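Local structure of toll-like receptor 13 (Mus musculus, 4Z0C) at residues E390-A401 / T414-N425. The protein recognises and binds bacterial 23S ribosomal RNA as an innate immune receptor, signalling through MYD88 and TRAF6 to activate NF-kappa-B. Numbering follows the deposited sequence.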
loop_
_atom_site.group_PDB
_atom_site.type_symbol
_atom_site.label_atom_id
_atom_site.label_comp_id
_atom_site.label_asym_id
_atom_site.label_seq_id
_atom_site.Cartn_x
_atom_site.Cartn_y
_atom_site.Cartn_z
ATOM N N GLU A 390 -4.956 -22.963 -8.023
ATOM C CA GLU A 390 -5.600 -23.111 -9.323
ATOM C C GLU A 390 -6.951 -23.819 -9.207
ATOM O O GLU A 390 -7.130 -24.709 -8.382
ATOM C CB GLU A 390 -4.678 -23.909 -10.259
ATOM C CG GLU A 390 -4.050 -23.076 -11.364
ATOM C CD GLU A 390 -3.043 -23.843 -12.203
ATOM O OE1 GLU A 390 -3.281 -23.992 -13.418
ATOM O OE2 GLU A 390 -2.017 -24.294 -11.647
ATOM N N LEU A 391 -7.895 -23.426 -10.050
ATOM C CA LEU A 391 -9.204 -24.067 -10.076
ATOM C C LEU A 391 -9.284 -25.271 -11.011
ATOM O O LEU A 391 -9.109 -25.128 -12.222
ATOM C CB LEU A 391 -10.253 -23.050 -10.506
ATOM C CG LEU A 391 -10.494 -21.996 -9.445
ATOM C CD1 LEU A 391 -11.517 -20.977 -9.955
ATOM C CD2 LEU A 391 -10.960 -22.685 -8.162
ATOM N N ASN A 392 -9.579 -26.446 -10.464
ATOM C CA ASN A 392 -9.919 -27.587 -11.311
ATOM C C ASN A 392 -11.351 -27.453 -11.772
ATOM O O ASN A 392 -12.267 -27.807 -11.032
ATOM C CB ASN A 392 -9.753 -28.926 -10.589
ATOM C CG ASN A 392 -10.243 -30.106 -11.439
ATOM O OD1 ASN A 392 -10.316 -30.008 -12.674
ATOM N ND2 ASN A 392 -10.625 -31.204 -10.781
ATOM N N ASN A 393 -11.527 -26.982 -13.003
ATOM C CA ASN A 393 -12.842 -26.638 -13.549
ATOM C C ASN A 393 -13.883 -27.758 -13.479
ATOM O O ASN A 393 -15.084 -27.499 -13.323
ATOM C CB ASN A 393 -12.678 -26.157 -14.983
ATOM C CG ASN A 393 -11.580 -25.123 -15.113
ATOM O OD1 ASN A 393 -11.220 -24.459 -14.136
ATOM N ND2 ASN A 393 -11.030 -24.988 -16.317
ATOM N N LEU A 394 -13.408 -28.998 -13.589
ATOM C CA LEU A 394 -14.281 -30.170 -13.595
ATOM C C LEU A 394 -14.847 -30.551 -12.228
ATOM O O LEU A 394 -15.795 -31.329 -12.150
ATOM C CB LEU A 394 -13.576 -31.380 -14.220
ATOM C CG LEU A 394 -13.409 -31.366 -15.736
ATOM C CD1 LEU A 394 -12.713 -32.634 -16.158
ATOM C CD2 LEU A 394 -14.765 -31.257 -16.417
ATOM N N ALA A 395 -14.268 -30.014 -11.157
ATOM C CA ALA A 395 -14.802 -30.262 -9.820
ATOM C C ALA A 395 -16.170 -29.603 -9.626
ATOM O O ALA A 395 -16.954 -30.023 -8.777
ATOM C CB ALA A 395 -13.830 -29.795 -8.750
ATOM N N PHE A 396 -16.464 -28.581 -10.424
ATOM C CA PHE A 396 -17.692 -27.820 -10.239
ATOM C C PHE A 396 -18.704 -28.085 -11.349
ATOM O O PHE A 396 -19.701 -27.377 -11.487
ATOM C CB PHE A 396 -17.384 -26.320 -10.147
ATOM C CG PHE A 396 -16.335 -25.981 -9.123
ATOM C CD1 PHE A 396 -16.627 -26.027 -7.774
ATOM C CD2 PHE A 396 -15.067 -25.600 -9.513
ATOM C CE1 PHE A 396 -15.673 -25.715 -6.829
ATOM C CE2 PHE A 396 -14.112 -25.281 -8.571
ATOM C CZ PHE A 396 -14.418 -25.340 -7.226
ATOM N N SER A 397 -18.442 -29.126 -12.123
ATOM C CA SER A 397 -19.308 -29.512 -13.226
ATOM C C SER A 397 -20.754 -29.725 -12.776
ATOM O O SER A 397 -21.030 -30.532 -11.882
ATOM C CB SER A 397 -18.763 -30.773 -13.893
ATOM O OG SER A 397 -19.441 -31.025 -15.106
ATOM N N GLY A 398 -21.669 -28.968 -13.377
ATOM C CA GLY A 398 -23.091 -29.151 -13.146
ATOM C C GLY A 398 -23.695 -28.422 -11.956
ATOM O O GLY A 398 -24.832 -28.706 -11.566
ATOM N N LEU A 399 -22.948 -27.492 -11.366
ATOM C CA LEU A 399 -23.504 -26.647 -10.309
ATOM C C LEU A 399 -24.304 -25.472 -10.871
ATOM O O LEU A 399 -24.003 -24.316 -10.580
ATOM C CB LEU A 399 -22.409 -26.117 -9.383
ATOM C CG LEU A 399 -21.727 -27.131 -8.473
ATOM C CD1 LEU A 399 -20.688 -26.454 -7.598
ATOM C CD2 LEU A 399 -22.760 -27.841 -7.626
ATOM N N PHE A 400 -25.347 -25.772 -11.639
ATOM C CA PHE A 400 -26.085 -24.744 -12.362
ATOM C C PHE A 400 -26.966 -23.868 -11.463
ATOM O O PHE A 400 -27.478 -22.832 -11.903
ATOM C CB PHE A 400 -26.919 -25.402 -13.458
ATOM C CG PHE A 400 -26.098 -26.163 -14.459
ATOM C CD1 PHE A 400 -24.834 -25.706 -14.832
ATOM C CD2 PHE A 400 -26.559 -27.360 -14.992
ATOM C CE1 PHE A 400 -24.060 -26.411 -15.749
ATOM C CE2 PHE A 400 -25.792 -28.074 -15.905
ATOM C CZ PHE A 400 -24.539 -27.598 -16.287
ATOM N N ALA A 401 -27.126 -24.247 -10.199
ATOM C CA ALA A 401 -27.974 -23.448 -9.310
ATOM C C ALA A 401 -27.196 -22.439 -8.467
ATOM O O ALA A 401 -27.797 -21.627 -7.756
ATOM C CB ALA A 401 -28.814 -24.355 -8.405
ATOM N N THR A 414 -4.016 -17.922 -10.922
ATOM C CA THR A 414 -4.470 -17.674 -12.282
ATOM C C THR A 414 -5.912 -18.162 -12.481
ATOM O O THR A 414 -6.351 -19.133 -11.857
ATOM C CB THR A 414 -3.515 -18.345 -13.309
ATOM O OG1 THR A 414 -3.749 -17.834 -14.627
ATOM C CG2 THR A 414 -3.669 -19.852 -13.285
ATOM N N ILE A 415 -6.652 -17.456 -13.325
ATOM C CA ILE A 415 -7.968 -17.885 -13.783
ATOM C C ILE A 415 -8.082 -17.525 -15.263
ATOM O O ILE A 415 -7.335 -16.678 -15.762
ATOM C CB ILE A 415 -9.118 -17.170 -13.003
ATOM C CG1 ILE A 415 -8.828 -15.671 -12.849
ATOM C CG2 ILE A 415 -9.300 -17.775 -11.633
ATOM C CD1 ILE A 415 -9.991 -14.868 -12.286
ATOM N N ASP A 416 -8.988 -18.167 -15.984
ATOM C CA ASP A 416 -9.236 -17.760 -17.367
ATOM C C ASP A 416 -10.679 -17.999 -17.807
ATOM O O ASP A 416 -11.549 -18.308 -16.984
ATOM C CB ASP A 416 -8.261 -18.450 -18.327
ATOM C CG ASP A 416 -8.294 -19.971 -18.210
ATOM O OD1 ASP A 416 -9.392 -20.549 -18.000
ATOM O OD2 ASP A 416 -7.209 -20.591 -18.335
ATOM N N ARG A 417 -10.897 -17.934 -19.118
ATOM C CA ARG A 417 -12.233 -17.989 -19.703
ATOM C C ARG A 417 -12.920 -19.323 -19.440
ATOM O O ARG A 417 -14.140 -19.432 -19.584
ATOM C CB ARG A 417 -12.169 -17.755 -21.217
ATOM C CG ARG A 417 -11.593 -18.953 -21.959
ATOM C CD ARG A 417 -11.649 -18.830 -23.464
ATOM N NE ARG A 417 -10.332 -19.114 -24.019
ATOM C CZ ARG A 417 -9.868 -18.631 -25.163
ATOM N NH1 ARG A 417 -10.613 -17.807 -25.891
ATOM N NH2 ARG A 417 -8.649 -18.966 -25.573
ATOM N N TYR A 418 -12.145 -20.323 -19.025
ATOM C CA TYR A 418 -12.700 -21.657 -18.804
ATOM C C TYR A 418 -12.969 -21.920 -17.336
ATOM O O TYR A 418 -13.385 -23.009 -16.966
ATOM C CB TYR A 418 -11.754 -22.743 -19.332
ATOM C CG TYR A 418 -11.387 -22.606 -20.798
ATOM C CD1 TYR A 418 -12.364 -22.678 -21.793
ATOM C CD2 TYR A 418 -10.058 -22.459 -21.189
ATOM C CE1 TYR A 418 -12.032 -22.561 -23.130
ATOM C CE2 TYR A 418 -9.716 -22.349 -22.518
ATOM C CZ TYR A 418 -10.706 -22.401 -23.487
ATOM O OH TYR A 418 -10.354 -22.295 -24.816
ATOM N N SER A 419 -12.753 -20.913 -16.501
ATOM C CA SER A 419 -12.793 -21.112 -15.061
ATOM C C SER A 419 -14.215 -21.116 -14.488
ATOM O O SER A 419 -14.441 -21.703 -13.434
ATOM C CB SER A 419 -11.963 -20.034 -14.357
ATOM O OG SER A 419 -10.598 -20.080 -14.732
ATOM N N PHE A 420 -15.164 -20.457 -15.162
ATOM C CA PHE A 420 -16.530 -20.289 -14.617
ATOM C C PHE A 420 -17.686 -20.661 -15.550
ATOM O O PHE A 420 -18.760 -20.068 -15.482
ATOM C CB PHE A 420 -16.742 -18.849 -14.124
ATOM C CG PHE A 420 -15.688 -18.381 -13.177
ATOM C CD1 PHE A 420 -15.682 -18.816 -11.859
ATOM C CD2 PHE A 420 -14.688 -17.527 -13.607
ATOM C CE1 PHE A 420 -14.694 -18.400 -10.992
ATOM C CE2 PHE A 420 -13.694 -17.101 -12.740
ATOM C CZ PHE A 420 -13.689 -17.535 -11.439
ATOM N N THR A 421 -17.480 -21.663 -16.385
ATOM C CA THR A 421 -18.481 -22.079 -17.360
ATOM C C THR A 421 -19.690 -22.761 -16.714
ATOM O O THR A 421 -20.776 -22.805 -17.289
ATOM C CB THR A 421 -17.831 -23.024 -18.377
ATOM O OG1 THR A 421 -16.712 -22.353 -18.964
ATOM C CG2 THR A 421 -18.816 -23.437 -19.469
ATOM N N GLN A 422 -19.497 -23.293 -15.514
ATOM C CA GLN A 422 -20.528 -24.091 -14.876
ATOM C C GLN A 422 -21.490 -23.295 -13.977
ATOM O O GLN A 422 -22.362 -23.882 -13.316
ATOM C CB GLN A 422 -19.857 -25.206 -14.075
ATOM C CG GLN A 422 -18.886 -26.003 -14.900
ATOM C CD GLN A 422 -19.587 -26.741 -16.010
ATOM O OE1 GLN A 422 -20.437 -27.592 -15.755
ATOM N NE2 GLN A 422 -19.257 -26.405 -17.251
ATOM N N PHE A 423 -21.360 -21.970 -13.967
ATOM C CA PHE A 423 -22.156 -21.156 -13.051
ATOM C C PHE A 423 -23.038 -20.114 -13.734
ATOM O O PHE A 423 -22.925 -18.933 -13.431
ATOM C CB PHE A 423 -21.237 -20.435 -12.058
ATOM C CG PHE A 423 -20.259 -21.345 -11.373
ATOM C CD1 PHE A 423 -20.669 -22.548 -10.838
ATOM C CD2 PHE A 423 -18.920 -20.999 -11.271
ATOM C CE1 PHE A 423 -19.751 -23.393 -10.216
ATOM C CE2 PHE A 423 -18.005 -21.842 -10.648
ATOM C CZ PHE A 423 -18.420 -23.030 -10.123
ATOM N N PRO A 424 -23.952 -20.544 -14.625
ATOM C CA PRO A 424 -24.762 -19.554 -15.352
ATOM C C PRO A 424 -25.660 -18.677 -14.473
ATOM O O PRO A 424 -26.108 -17.636 -14.956
ATOM C CB PRO A 424 -25.617 -20.422 -16.290
ATOM C CG PRO A 424 -25.629 -21.782 -15.652
ATOM C CD PRO A 424 -24.278 -21.924 -15.034
ATOM N N ASN A 425 -25.912 -19.076 -13.225
ATOM C CA ASN A 425 -26.774 -18.305 -12.325
ATOM C C ASN A 425 -26.028 -17.547 -11.236
ATOM O O ASN A 425 -26.645 -16.989 -10.347
ATOM C CB ASN A 425 -27.785 -19.224 -11.634
ATOM C CG ASN A 425 -28.914 -19.631 -12.539
ATOM O OD1 ASN A 425 -29.703 -18.791 -12.970
ATOM N ND2 ASN A 425 -28.974 -20.926 -12.875
HETATM O O HOH W 1 -7.823 -21.495 -11.934
HETATM O O HOH W 2 -9.006 -22.271 -13.929
HETATM O O HOH W 3 -24.935 -21.111 -11.371
#
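Gln422 and Asn425 each use a side-chain amide to bond the backbone of 390-401. Gln422 OE1 accepts from Gly398 N at 3.0 Å; the donor lies in the carbonyl plane, on a lone pair, with an N-H...O angle of 152°. A bend at chi2 (-64°) turns the terminal amide back toward Gly398 N, and Gln422 CB packs against Phe396 O at 3.4 Å. Asn425 ND2 gives the straighter bond, 168° at the hydrogen and 2.6 Å to Phe400 O, which sits almost in the amide plane. Asn425 OD1 is held in turn by Lys449.

The apolar part of the contact centres on Phe423. It turns its edge to the face of Phe396 in an offset edge-to-face pair, ring centroids 5.9 Å apart, and its CE1 also lies against Leu399 CB. In this leucine-rich-repeat solenoid of the ectodomain, Phe372, Phe396 and Phe420 recur at 24-residue intervals in successive turns, whereas Phe423 takes the place of Leu399 one turn on. On the preceding turn the Phe372 ring lies nearly parallel to that of Phe396. Leu391 CD1 touches both Ile415 CG2 and Phe420 CE1, each at 4.2 Å.

Waters add further links. Water 1 accepts from Leu391 N (2.7 Å) and donates to Thr414 O, bridging the backbones, while water 2 joins Ser419 OG to Leu391 O, the latter bond weak. Ser419 OG is itself fixed by Asp416 N, 2.8 Å away.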